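ORC1-type DNA replication protein 2 (Aeropyrum pernix, PDB 1W5T) binds DNA and takes part in regulating the initiation of DNA replication, as a Cdc6/Orc-family AAA+ ATPase with a C-terminal winged-helix domain. Local coordinates at residues R36-R41 with K74-A79; A90-F95 with V108-Y113; S149-P154 with V189-Y194; T300-A305 with T363-V368; A340-T343 with K348-G351. One frame throughout, in Å; residues are numbered along the deposited sequence.

Contact 1: R36-R41 with K74-A79; sequences RIYLNR and KRVSEA
Leu39 and Val76 meet where helix 28-43 packs on helix 65-82, two helices on one side of the parallel sheet of the AAA+ ATPase domain; the second of them follows the ATP-binding P-loop. The two methyls of Leu39 divide the work. CD1 lies 3.9 Å from Val76 CG1 and 3.8 Å from the carbonyl oxygen Val76 O, while CD2 rests against the methyl of Ala79, 3.9 Å from its CB. Leu39 thus touches both residues, one helical turn apart, and its side chain runs past that of Val76 in the opposite direction. The second branch of Val76 turns the other way: with CG1 anti to the backbone N (chi1 172°), CG2 is left beside that nitrogen and reaches Tyr38, where it stands 4.1 Å from Tyr38 CB and obliquely to the ring.

Over these segments the helix axes run in the same general direction, inclined by 32° and 9.7 Å apart at closest approach. The adjacent Tyr38 and Leu39 both meet Val76, and Leu39 meets Ala79 as well. Beneath this layer Tyr38 and Val76 both rest on Leu141 of strand 139-145, and the phenol of Tyr38 is hydrogen-bonded to the backbone oxygen of Phe182 in strand 180-186, the middle strand, which ties helix 28-43 to the sheet. The side chain of Arg36 reaches along its own helix to Leu39, whose CD2 lies 4.0 Å above the guanidinium plane, over its centre.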
# COMPACT_ATOMS: atom_id res chain seq x y z
N ARG A 36 -10.45 9.05 15.56
CA ARG A 36 -10.90 10.33 16.14
C ARG A 36 -11.43 11.37 15.16
O ARG A 36 -12.37 12.07 15.49
CB ARG A 36 -9.80 10.94 17.01
CG ARG A 36 -9.96 10.72 18.50
CD ARG A 36 -11.42 10.55 19.03
NE ARG A 36 -11.56 9.31 19.83
CZ ARG A 36 -12.58 9.01 20.65
NH1 ARG A 36 -13.61 9.85 20.81
NH2 ARG A 36 -12.57 7.85 21.32
N ILE A 37 -10.86 11.48 13.96
CA ILE A 37 -11.40 12.46 13.02
C ILE A 37 -12.80 12.10 12.65
O ILE A 37 -13.68 12.98 12.66
CB ILE A 37 -10.53 12.57 11.79
CG1 ILE A 37 -9.28 13.33 12.17
CG2 ILE A 37 -11.28 13.25 10.61
CD1 ILE A 37 -8.10 12.78 11.49
N TYR A 38 -13.03 10.81 12.39
CA TYR A 38 -14.39 10.36 12.12
C TYR A 38 -15.29 10.56 13.33
O TYR A 38 -16.30 11.25 13.20
CB TYR A 38 -14.41 8.92 11.65
CG TYR A 38 -13.68 8.72 10.34
CD1 TYR A 38 -12.48 8.02 10.31
CD2 TYR A 38 -14.19 9.24 9.14
CE1 TYR A 38 -11.77 7.84 9.11
CE2 TYR A 38 -13.50 9.05 7.92
CZ TYR A 38 -12.30 8.35 7.92
OH TYR A 38 -11.65 8.14 6.77
N LEU A 39 -14.92 9.98 14.48
CA LEU A 39 -15.69 10.07 15.72
C LEU A 39 -16.02 11.49 16.19
O LEU A 39 -17.15 11.75 16.60
CB LEU A 39 -14.95 9.36 16.85
CG LEU A 39 -15.19 7.90 17.26
CD1 LEU A 39 -16.28 7.18 16.48
CD2 LEU A 39 -13.91 7.13 17.28
N ASN A 40 -15.06 12.41 16.14
CA ASN A 40 -15.30 13.82 16.46
C ASN A 40 -16.53 14.42 15.77
O ASN A 40 -17.31 15.12 16.40
CB ASN A 40 -14.08 14.69 16.05
CG ASN A 40 -12.91 14.55 16.97
OD1 ASN A 40 -11.82 15.01 16.65
ND2 ASN A 40 -13.12 13.92 18.13
N ARG A 41 -16.62 14.21 14.45
CA ARG A 41 -17.79 14.62 13.66
C ARG A 41 -19.03 13.84 14.13
O ARG A 41 -20.09 14.41 14.32
CB ARG A 41 -17.50 14.39 12.18
CG ARG A 41 -18.60 14.80 11.22
CD ARG A 41 -18.37 16.09 10.41
NE ARG A 41 -17.00 16.45 10.15
CZ ARG A 41 -16.53 17.63 9.76
NH1 ARG A 41 -15.23 17.71 9.54
NH2 ARG A 41 -17.31 18.72 9.62
N LYS A 74 -12.96 -0.51 12.04
CA LYS A 74 -13.40 -1.39 13.11
C LYS A 74 -13.50 -0.61 14.42
O LYS A 74 -14.55 -0.66 15.08
CB LYS A 74 -12.51 -2.63 13.22
CG LYS A 74 -13.01 -3.71 14.16
CD LYS A 74 -12.05 -4.93 14.19
CE LYS A 74 -10.81 -4.73 15.13
NZ LYS A 74 -9.63 -5.66 14.86
N ARG A 75 -12.46 0.14 14.77
CA ARG A 75 -12.51 1.02 15.95
C ARG A 75 -13.59 2.08 15.93
O ARG A 75 -14.23 2.31 16.94
CB ARG A 75 -11.12 1.64 16.23
CG ARG A 75 -10.12 0.55 16.66
CD ARG A 75 -10.38 -0.01 18.05
NE ARG A 75 -10.26 1.07 19.03
CZ ARG A 75 -11.22 1.70 19.73
NH1 ARG A 75 -12.52 1.37 19.66
NH2 ARG A 75 -10.84 2.70 20.53
N VAL A 76 -13.77 2.77 14.81
CA VAL A 76 -14.85 3.75 14.71
C VAL A 76 -16.20 3.05 15.10
O VAL A 76 -16.95 3.52 15.97
CB VAL A 76 -14.90 4.37 13.32
CG1 VAL A 76 -16.13 5.25 13.14
CG2 VAL A 76 -13.63 5.20 13.09
N SER A 77 -16.45 1.91 14.50
CA SER A 77 -17.63 1.11 14.79
C SER A 77 -17.77 0.70 16.28
O SER A 77 -18.86 0.88 16.85
CB SER A 77 -17.63 -0.15 13.91
OG SER A 77 -18.95 -0.60 13.68
N GLU A 78 -16.71 0.15 16.90
CA GLU A 78 -16.83 -0.16 18.33
C GLU A 78 -17.14 1.08 19.18
O GLU A 78 -18.07 1.05 20.01
CB GLU A 78 -15.64 -0.92 18.96
CG GLU A 78 -14.55 -1.44 18.05
CD GLU A 78 -13.42 -2.20 18.80
OE1 GLU A 78 -13.41 -2.18 20.06
OE2 GLU A 78 -12.53 -2.81 18.10
N ALA A 79 -16.39 2.17 18.96
CA ALA A 79 -16.57 3.38 19.77
C ALA A 79 -17.96 4.02 19.56
O ALA A 79 -18.56 4.56 20.51
CB ALA A 79 -15.47 4.39 19.50

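Contact 2: A90-F95 with V108-Y113; sequences AYVNAF and VRQTGY
A single side chain, Gln110 near the end of helix 100-111, makes nearly all of this contact, laying its amide against the backbone of Tyr91 in the edge strand of the P-loop AAA+ ATPase sheet. Beyond CG the chain of Gln110 is extended (chi2 175°), carrying the amide to the strand. The orientation of that amide is doubtful: as modelled OE1 lies 2.6 Å from Tyr91 O and NE2 2.8 Å from Tyr91 N, and the group has probably been built turned over. With its two ends exchanged, the amide could offer an N-H to the carbonyl and an oxygen to the N-H of the same residue. The methyl of Ala90 packs on the aliphatic base of Gln110, CB to CB at 4.2 Å.

The ring of Tyr91 leads away from Gln110 toward the nucleotide site, where its hydroxyl is hydrogen-bonded to Asp145 and its ring makes a cation-pi contact with Lys70. Just past the contact the helix ends in an ST turn, Tyr113 N donating to Thr111 OG1 at 3.0 Å. Strand 87-93 bonds to strand 139-145; helix 100-111, next in the chain, brings its C-terminal end against Ala90 and Tyr91, while Thr111 touches Leu140 of strand 139-145.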
# COMPACT_ATOMS: atom_id res chain seq x y z
N ALA A 90 -17.77 -0.86 4.85
CA ALA A 90 -17.79 -1.53 3.58
C ALA A 90 -16.40 -1.41 3.06
O ALA A 90 -15.78 -0.37 3.22
CB ALA A 90 -18.82 -0.92 2.60
N TYR A 91 -15.91 -2.49 2.46
CA TYR A 91 -14.55 -2.54 1.97
C TYR A 91 -14.57 -2.85 0.49
O TYR A 91 -15.15 -3.82 0.05
CB TYR A 91 -13.68 -3.54 2.75
CG TYR A 91 -12.29 -3.66 2.18
CD1 TYR A 91 -11.29 -2.71 2.48
CD2 TYR A 91 -12.00 -4.66 1.30
CE1 TYR A 91 -9.99 -2.81 1.91
CE2 TYR A 91 -10.77 -4.76 0.69
CZ TYR A 91 -9.76 -3.86 1.00
OH TYR A 91 -8.57 -4.06 0.38
N VAL A 92 -13.94 -1.99 -0.29
CA VAL A 92 -13.84 -2.23 -1.70
C VAL A 92 -12.42 -2.06 -2.17
O VAL A 92 -11.82 -1.01 -1.96
CB VAL A 92 -14.71 -1.22 -2.51
CG1 VAL A 92 -14.76 -1.61 -3.97
CG2 VAL A 92 -16.14 -1.14 -1.87
N ASN A 93 -11.90 -3.11 -2.80
CA ASN A 93 -10.65 -3.06 -3.51
C ASN A 93 -10.92 -2.67 -4.98
O ASN A 93 -11.49 -3.45 -5.75
CB ASN A 93 -9.96 -4.41 -3.47
CG ASN A 93 -8.54 -4.33 -4.01
OD1 ASN A 93 -8.27 -3.55 -4.94
ND2 ASN A 93 -7.62 -5.08 -3.38
N ALA A 94 -10.48 -1.47 -5.37
CA ALA A 94 -10.87 -0.88 -6.64
C ALA A 94 -10.17 -1.46 -7.87
O ALA A 94 -10.55 -1.15 -8.99
CB ALA A 94 -10.71 0.61 -6.58
N PHE A 95 -9.14 -2.28 -7.65
CA PHE A 95 -8.61 -3.17 -8.69
C PHE A 95 -9.71 -4.11 -9.21
O PHE A 95 -9.77 -4.47 -10.41
CB PHE A 95 -7.52 -4.07 -8.10
CG PHE A 95 -6.13 -3.57 -8.28
CD1 PHE A 95 -5.85 -2.49 -9.11
CD2 PHE A 95 -5.07 -4.19 -7.60
CE1 PHE A 95 -4.54 -2.01 -9.26
CE2 PHE A 95 -3.74 -3.74 -7.75
CZ PHE A 95 -3.47 -2.65 -8.58
N VAL A 108 -23.27 -1.86 -1.71
CA VAL A 108 -24.59 -2.35 -1.26
C VAL A 108 -24.63 -3.82 -0.80
O VAL A 108 -25.25 -4.11 0.22
CB VAL A 108 -25.84 -2.03 -2.22
CG1 VAL A 108 -25.55 -1.06 -3.32
CG2 VAL A 108 -26.51 -3.31 -2.76
N ARG A 109 -24.00 -4.74 -1.56
CA ARG A 109 -23.83 -6.15 -1.19
C ARG A 109 -23.39 -6.20 0.28
O ARG A 109 -24.03 -6.85 1.11
CB ARG A 109 -22.74 -6.83 -2.08
CG ARG A 109 -23.20 -7.63 -3.36
CD ARG A 109 -22.13 -8.69 -3.98
NE ARG A 109 -20.71 -8.45 -3.61
CZ ARG A 109 -19.81 -9.27 -3.03
NH1 ARG A 109 -18.60 -8.79 -2.80
NH2 ARG A 109 -20.06 -10.53 -2.68
N GLN A 110 -22.34 -5.46 0.62
CA GLN A 110 -21.82 -5.40 1.98
C GLN A 110 -22.72 -4.82 3.09
O GLN A 110 -22.62 -5.24 4.22
CB GLN A 110 -20.47 -4.70 2.00
CG GLN A 110 -19.37 -5.65 1.55
CD GLN A 110 -18.06 -4.98 1.44
OE1 GLN A 110 -17.63 -4.62 0.35
NE2 GLN A 110 -17.40 -4.81 2.55
N THR A 111 -23.61 -3.87 2.77
CA THR A 111 -24.50 -3.32 3.78
C THR A 111 -25.55 -4.38 4.09
O THR A 111 -26.15 -4.37 5.15
CB THR A 111 -25.25 -2.06 3.27
OG1 THR A 111 -26.07 -2.40 2.13
CG2 THR A 111 -24.27 -0.98 2.77
N GLY A 112 -25.80 -5.25 3.11
CA GLY A 112 -26.91 -6.19 3.18
C GLY A 112 -28.28 -5.62 2.88
O GLY A 112 -29.26 -6.36 2.92
N TYR A 113 -28.36 -4.32 2.61
CA TYR A 113 -29.65 -3.66 2.33
C TYR A 113 -30.27 -4.16 1.02
O TYR A 113 -29.56 -4.43 0.03
CB TYR A 113 -29.48 -2.13 2.24
CG TYR A 113 -29.10 -1.40 3.51
CD1 TYR A 113 -28.28 -0.28 3.43
CD2 TYR A 113 -29.55 -1.81 4.78
CE1 TYR A 113 -27.89 0.43 4.54
CE2 TYR A 113 -29.19 -1.10 5.95
CZ TYR A 113 -28.35 0.06 5.82
OH TYR A 113 -27.91 0.86 6.89

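Contact 3: S149-P154 with V189-Y194; sequences SMLSSP and VRALSY
A chi1 of -178° at Tyr194 points the ring off helix 190-198 toward Leu151, while Leu151, with CG beside its own backbone N (chi1 -58°) and the branch extended, sends CD1 back toward that helix. The two side chains therefore reach past each other, and each touches the base or backbone of the facing segment. CD1 of Leu151 ends 3.5 Å from the carbonyl oxygen Ala191 O and 4.0 Å from Ala191 CB. In return the Tyr194 ring comes alongside the root of the leucine, with CE2 3.9 Å from Leu151 CB, and continues along its backbone until OH is 3.2 Å from Leu151 O. That carbonyl stands obliquely to the ring.

The contact thus combines an apolar patch, formed by the leucine methyl, the alanine methyl and one flank of the tyrosine, with a polar tip where the hydroxyl comes close to the Leu151 carbonyl, near the end of the short, weakly bonded helix 148-151. The hydroxyl has a weak hydrogen bond with Lys198 NZ, one turn further along helix 190-198. Ala191 and Tyr194 are three residues apart and so present themselves on the same side of this helix, whereas Leu192 points to the far side and packs on strands 51-56 and 206-212.

Leu151 also touches Leu161 of helix 158-165. Helix 148-151 follows strand 139-145 and helix 190-198 follows strand 180-186, so within the AAA+ ATPase domain the contact joins the segments that emerge from the ends of two adjacent strands of the parallel sheet.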
# COMPACT_ATOMS: atom_id res chain seq x y z
N SER A 149 -6.03 3.18 -8.58
CA SER A 149 -6.63 2.58 -9.77
C SER A 149 -7.98 3.20 -10.17
O SER A 149 -8.45 3.11 -11.31
CB SER A 149 -6.74 1.05 -9.67
OG SER A 149 -7.86 0.65 -8.92
N MET A 150 -8.63 3.85 -9.21
CA MET A 150 -9.84 4.57 -9.54
C MET A 150 -9.50 5.86 -10.25
O MET A 150 -10.37 6.43 -10.86
CB MET A 150 -10.63 4.86 -8.28
CG MET A 150 -11.54 3.74 -7.88
SD MET A 150 -12.32 4.09 -6.30
CE MET A 150 -13.40 5.38 -6.73
N LEU A 151 -8.24 6.32 -10.16
CA LEU A 151 -7.82 7.58 -10.82
C LEU A 151 -7.25 7.37 -12.23
O LEU A 151 -7.36 8.26 -13.07
CB LEU A 151 -6.80 8.34 -9.95
CG LEU A 151 -7.27 8.73 -8.55
CD1 LEU A 151 -6.08 9.10 -7.65
CD2 LEU A 151 -8.37 9.82 -8.58
N SER A 152 -6.62 6.22 -12.48
CA SER A 152 -6.13 5.88 -13.81
C SER A 152 -7.07 4.81 -14.38
O SER A 152 -6.77 3.61 -14.37
CB SER A 152 -4.68 5.40 -13.79
OG SER A 152 -4.49 4.33 -12.89
N SER A 153 -8.22 5.28 -14.84
CA SER A 153 -9.32 4.43 -15.26
C SER A 153 -10.22 5.34 -16.09
O SER A 153 -10.87 6.24 -15.54
CB SER A 153 -10.08 3.92 -14.03
OG SER A 153 -10.79 2.71 -14.27
N PRO A 154 -10.20 5.19 -17.42
CA PRO A 154 -11.11 5.94 -18.30
C PRO A 154 -12.59 5.62 -18.04
O PRO A 154 -13.45 6.49 -18.23
CB PRO A 154 -10.69 5.52 -19.70
CG PRO A 154 -9.28 4.98 -19.54
CD PRO A 154 -9.27 4.33 -18.18
N VAL A 189 2.09 8.43 -2.80
CA VAL A 189 1.85 9.86 -3.00
C VAL A 189 1.39 10.30 -4.44
O VAL A 189 0.66 11.29 -4.58
CB VAL A 189 3.12 10.66 -2.56
CG1 VAL A 189 4.23 10.59 -3.62
CG2 VAL A 189 2.78 12.08 -2.24
N ARG A 190 1.76 9.55 -5.49
CA ARG A 190 1.41 9.91 -6.88
C ARG A 190 -0.10 10.03 -7.06
O ARG A 190 -0.56 10.86 -7.85
CB ARG A 190 1.98 8.93 -7.95
CG ARG A 190 3.51 8.86 -8.03
CD ARG A 190 4.04 7.72 -8.92
NE ARG A 190 3.75 6.40 -8.35
CZ ARG A 190 3.90 5.25 -8.98
NH1 ARG A 190 4.38 5.22 -10.23
NH2 ARG A 190 3.61 4.13 -8.34
N ALA A 191 -0.86 9.23 -6.32
CA ALA A 191 -2.31 9.36 -6.28
C ALA A 191 -2.73 10.78 -5.89
O ALA A 191 -3.62 11.35 -6.50
CB ALA A 191 -2.93 8.36 -5.37
N LEU A 192 -2.06 11.33 -4.87
CA LEU A 192 -2.34 12.69 -4.43
C LEU A 192 -1.87 13.69 -5.50
O LEU A 192 -2.63 14.60 -5.84
CB LEU A 192 -1.65 12.96 -3.07
CG LEU A 192 -2.30 12.30 -1.85
CD1 LEU A 192 -1.51 12.59 -0.64
CD2 LEU A 192 -3.72 12.84 -1.70
N SER A 193 -0.64 13.52 -6.01
CA SER A 193 -0.08 14.40 -7.04
C SER A 193 -1.03 14.49 -8.21
O SER A 193 -1.29 15.55 -8.75
CB SER A 193 1.29 13.90 -7.54
OG SER A 193 2.21 13.84 -6.46
N TYR A 194 -1.56 13.34 -8.59
CA TYR A 194 -2.51 13.23 -9.69
C TYR A 194 -3.83 13.96 -9.44
O TYR A 194 -4.26 14.78 -10.25
CB TYR A 194 -2.76 11.76 -10.03
CG TYR A 194 -3.69 11.57 -11.19
CD1 TYR A 194 -3.20 11.31 -12.48
CD2 TYR A 194 -5.06 11.65 -10.99
CE1 TYR A 194 -4.08 11.12 -13.54
CE2 TYR A 194 -5.95 11.48 -12.04
CZ TYR A 194 -5.46 11.22 -13.31
OH TYR A 194 -6.36 11.06 -14.30

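Contact 4: T300-A305 with T363-V368; sequences THELEA and TSLGLV
The carboxylate oxygen Glu302 OE2 takes a salt bridge from Arg190 NH1 of the ATPase domain and at the same time comes up to a methyl of Leu365, with CD2 4.1 Å away. The side chain of Glu302 is bent at its second torsion (chi2 16°), which folds the carboxylate back instead of extending it, and it crosses the leucine obliquely. Leu365 is also packed against Leu306 and Arg190, so the charged pair has an apolar neighbour in the winged-helix domain.

One residue on from Glu302 and two on from Leu365 the contact becomes wholly apolar. Leu303 CD2 meets Leu367 CD1 at 4.2 Å, the two methyls touching where the side chains pass at a slant. Leu303 is buried by Leu395, Val398, Val399 and Ile402 of helix 392-408, and both it and Leu367 pack on Leu314 of helix 308-322, which joins this pair to the hydrophobic core of the winged-helix domain.

Between Leu365 and Leu367 the chain turns at Gly366, which closes helix 352-364 in a Schellman motif with positive phi (70°); its N-H bonds to Thr363 O at 2.9 Å. The reversal places Leu365 and Leu367 so that both point toward helix 300-304.

With its charge matched by Arg190, Glu302 is probably kept ionised at the junction of the two domains, and the contact grades from a charged, partly exposed edge that meets the ATPase domain to an apolar side where Leu303 is buried among winged-helix residues and Leu367 lies at the margin.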
# COMPACT_ATOMS: atom_id res chain seq x y z
N THR A 300 7.00 -5.06 -12.48
CA THR A 300 7.44 -4.87 -13.86
C THR A 300 6.63 -3.79 -14.60
O THR A 300 7.15 -3.13 -15.52
CB THR A 300 7.43 -6.22 -14.67
OG1 THR A 300 6.10 -6.61 -14.98
CG2 THR A 300 7.97 -7.39 -13.84
N HIS A 301 5.37 -3.61 -14.18
CA HIS A 301 4.50 -2.62 -14.83
C HIS A 301 4.98 -1.19 -14.59
O HIS A 301 4.72 -0.32 -15.40
CB HIS A 301 3.04 -2.80 -14.43
CG HIS A 301 2.73 -2.32 -13.05
ND1 HIS A 301 1.84 -1.30 -12.80
CD2 HIS A 301 3.17 -2.74 -11.83
CE1 HIS A 301 1.76 -1.10 -11.50
NE2 HIS A 301 2.55 -1.96 -10.89
N GLU A 302 5.68 -1.00 -13.47
CA GLU A 302 6.32 0.26 -13.11
C GLU A 302 7.51 0.53 -14.04
O GLU A 302 7.67 1.63 -14.56
CB GLU A 302 6.81 0.14 -11.65
CG GLU A 302 6.43 1.20 -10.61
CD GLU A 302 5.28 2.11 -10.98
OE1 GLU A 302 4.20 2.00 -10.37
OE2 GLU A 302 5.48 2.97 -11.85
N LEU A 303 8.34 -0.50 -14.26
CA LEU A 303 9.48 -0.41 -15.16
C LEU A 303 9.09 -0.22 -16.61
O LEU A 303 9.67 0.63 -17.29
CB LEU A 303 10.41 -1.61 -15.01
CG LEU A 303 10.94 -1.84 -13.60
CD1 LEU A 303 11.79 -3.11 -13.55
CD2 LEU A 303 11.68 -0.62 -13.02
N GLU A 304 8.10 -1.00 -17.06
CA GLU A 304 7.51 -0.94 -18.39
C GLU A 304 7.00 0.44 -18.73
O GLU A 304 6.95 0.81 -19.90
CB GLU A 304 6.34 -1.94 -18.49
CG GLU A 304 6.74 -3.41 -18.41
CD GLU A 304 5.62 -4.40 -18.74
OE1 GLU A 304 4.42 -4.21 -18.35
OE2 GLU A 304 5.95 -5.43 -19.38
N ALA A 305 6.59 1.21 -17.72
CA ALA A 305 6.17 2.59 -17.90
C ALA A 305 7.34 3.53 -18.15
O ALA A 305 7.15 4.66 -18.58
CB ALA A 305 5.39 3.07 -16.69
N THR A 363 14.71 8.88 -9.01
CA THR A 363 14.80 9.16 -7.60
C THR A 363 13.41 9.25 -6.96
O THR A 363 13.16 8.66 -5.90
CB THR A 363 15.60 10.47 -7.36
OG1 THR A 363 16.99 10.18 -7.51
CG2 THR A 363 15.48 10.92 -5.92
N SER A 364 12.51 9.97 -7.61
CA SER A 364 11.17 10.17 -7.09
C SER A 364 10.36 8.88 -7.09
O SER A 364 9.37 8.77 -6.35
CB SER A 364 10.44 11.26 -7.85
OG SER A 364 10.08 10.79 -9.10
N LEU A 365 10.80 7.90 -7.88
CA LEU A 365 10.09 6.62 -7.92
C LEU A 365 10.64 5.73 -6.82
O LEU A 365 10.22 4.59 -6.69
CB LEU A 365 10.20 5.90 -9.27
CG LEU A 365 9.34 6.34 -10.48
CD1 LEU A 365 9.88 5.74 -11.79
CD2 LEU A 365 7.85 6.01 -10.32
N GLY A 366 11.60 6.28 -6.07
CA GLY A 366 12.25 5.56 -4.99
C GLY A 366 13.18 4.46 -5.43
O GLY A 366 13.59 3.64 -4.61
N LEU A 367 13.50 4.41 -6.71
CA LEU A 367 14.34 3.33 -7.25
C LEU A 367 15.81 3.57 -6.94
O LEU A 367 16.59 2.63 -6.83
CB LEU A 367 14.16 3.17 -8.76
CG LEU A 367 12.83 2.58 -9.20
CD1 LEU A 367 12.65 2.69 -10.71
CD2 LEU A 367 12.74 1.12 -8.71
N VAL A 368 16.19 4.84 -6.82
CA VAL A 368 17.57 5.21 -6.61
C VAL A 368 17.63 6.28 -5.54
O VAL A 368 16.79 7.18 -5.52
CB VAL A 368 18.30 5.62 -7.96
CG1 VAL A 368 17.72 4.93 -9.16
CG2 VAL A 368 18.34 7.11 -8.20

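Contact 5: A340-T343 with K348-G351; sequences ASLT and KPRG
Pro349 meets Ser341 and Leu342 of helix 330-345, and Lys348 leads into it: the CB of Lys348 points away from the helix, but its backbone draws up beside Leu342, with Lys348 CA 5.6 Å from Leu342 CA. Pro349 CB lies 3.6 Å from Ser341 OG and Pro349 CD 3.8 Å from Leu342 CD1, so the ring is met at two of its carbons by two successive residues of the helix. The Ser341 hydroxyl is nearly eclipsed with its backbone N (chi1 -2°), and it is hydrogen-bonded to the carbonyl oxygen of Tyr337 one turn back. Pro349 also packs on Tyr337 and Glu338.

Arg350 turns its side chain off this face, while its backbone is tied to helix 330-345: its N is hydrogen-bonded to Tyr337 OH and its O to Arg334. Gly351 then takes the N-cap position of helix 352-364. The segment thus lies in the turn between two consecutive helices, consistent with the helix-turn-helix of a winged-helix domain.

The proline has no N-H to offer, and the serine hydroxyl already has its partner on its own helix, so the meeting of these two residues rests on close van der Waals packing.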
# COMPACT_ATOMS: atom_id res chain seq x y z
N ALA A 340 27.47 3.48 -22.58
CA ALA A 340 26.52 2.37 -22.67
C ALA A 340 25.43 2.49 -23.74
O ALA A 340 25.10 1.49 -24.38
CB ALA A 340 25.89 2.05 -21.33
N SER A 341 24.87 3.68 -23.93
CA SER A 341 23.80 3.84 -24.92
C SER A 341 24.29 3.43 -26.30
O SER A 341 23.72 2.55 -26.91
CB SER A 341 23.21 5.27 -25.00
OG SER A 341 23.76 6.18 -24.06
N LEU A 342 25.36 4.09 -26.76
CA LEU A 342 25.97 3.88 -28.06
C LEU A 342 26.34 2.41 -28.28
O LEU A 342 25.78 1.75 -29.15
CB LEU A 342 27.23 4.73 -28.18
CG LEU A 342 27.39 5.71 -29.33
CD1 LEU A 342 27.68 7.12 -28.78
CD2 LEU A 342 28.53 5.23 -30.23
N THR A 343 27.27 1.91 -27.48
CA THR A 343 27.81 0.57 -27.69
C THR A 343 26.86 -0.59 -27.36
O THR A 343 26.55 -1.39 -28.24
CB THR A 343 29.24 0.40 -27.03
OG1 THR A 343 29.31 1.13 -25.80
CG2 THR A 343 30.32 1.07 -27.88
N LYS A 348 21.53 6.91 -29.61
CA LYS A 348 22.40 8.04 -29.27
C LYS A 348 22.06 8.62 -27.86
O LYS A 348 20.87 8.77 -27.52
CB LYS A 348 22.48 9.10 -30.39
CG LYS A 348 21.17 9.78 -30.74
CD LYS A 348 21.18 11.28 -30.39
CE LYS A 348 19.80 11.93 -30.64
NZ LYS A 348 19.20 12.53 -29.40
N PRO A 349 23.08 8.89 -27.04
CA PRO A 349 22.85 9.40 -25.67
C PRO A 349 22.11 10.72 -25.69
O PRO A 349 22.45 11.57 -26.50
CB PRO A 349 24.27 9.58 -25.10
CG PRO A 349 25.22 9.46 -26.25
CD PRO A 349 24.51 8.71 -27.34
N ARG A 350 21.09 10.84 -24.83
CA ARG A 350 20.34 12.08 -24.65
C ARG A 350 21.19 13.17 -23.98
O ARG A 350 22.13 12.86 -23.23
CB ARG A 350 19.09 11.82 -23.82
CG ARG A 350 18.08 10.84 -24.40
CD ARG A 350 17.49 11.24 -25.77
NE ARG A 350 16.24 12.01 -25.66
CZ ARG A 350 15.01 11.50 -25.82
NH1 ARG A 350 14.83 10.21 -26.08
NH2 ARG A 350 13.95 12.30 -25.70
N GLY A 351 20.88 14.43 -24.25
CA GLY A 351 21.63 15.55 -23.73
C GLY A 351 21.49 15.71 -22.22
O GLY A 351 20.60 15.11 -21.60

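From the N terminus, contact 1 comes first, closing the loop that runs from helix 28-43 through strand 51-56 and the P-loop to helix 65-82. Contact 2 follows in series, returning helix 100-111 to the edge strand 87-93. Contact 3 spans a longer excursion, from the segment after strand 139-145 to that after strand 180-186, and touches contact 2 through Ser149 and Met150 against Ala94 and Phe95. All three belong to the ATPase domain. Contact 4 closes a large loop of the winged-helix domain, inside which contact 5 is nested, about 21 Å away between centres. The salt bridge Arg190-Glu302 ties contact 3 to contact 4, and so joins the two domains.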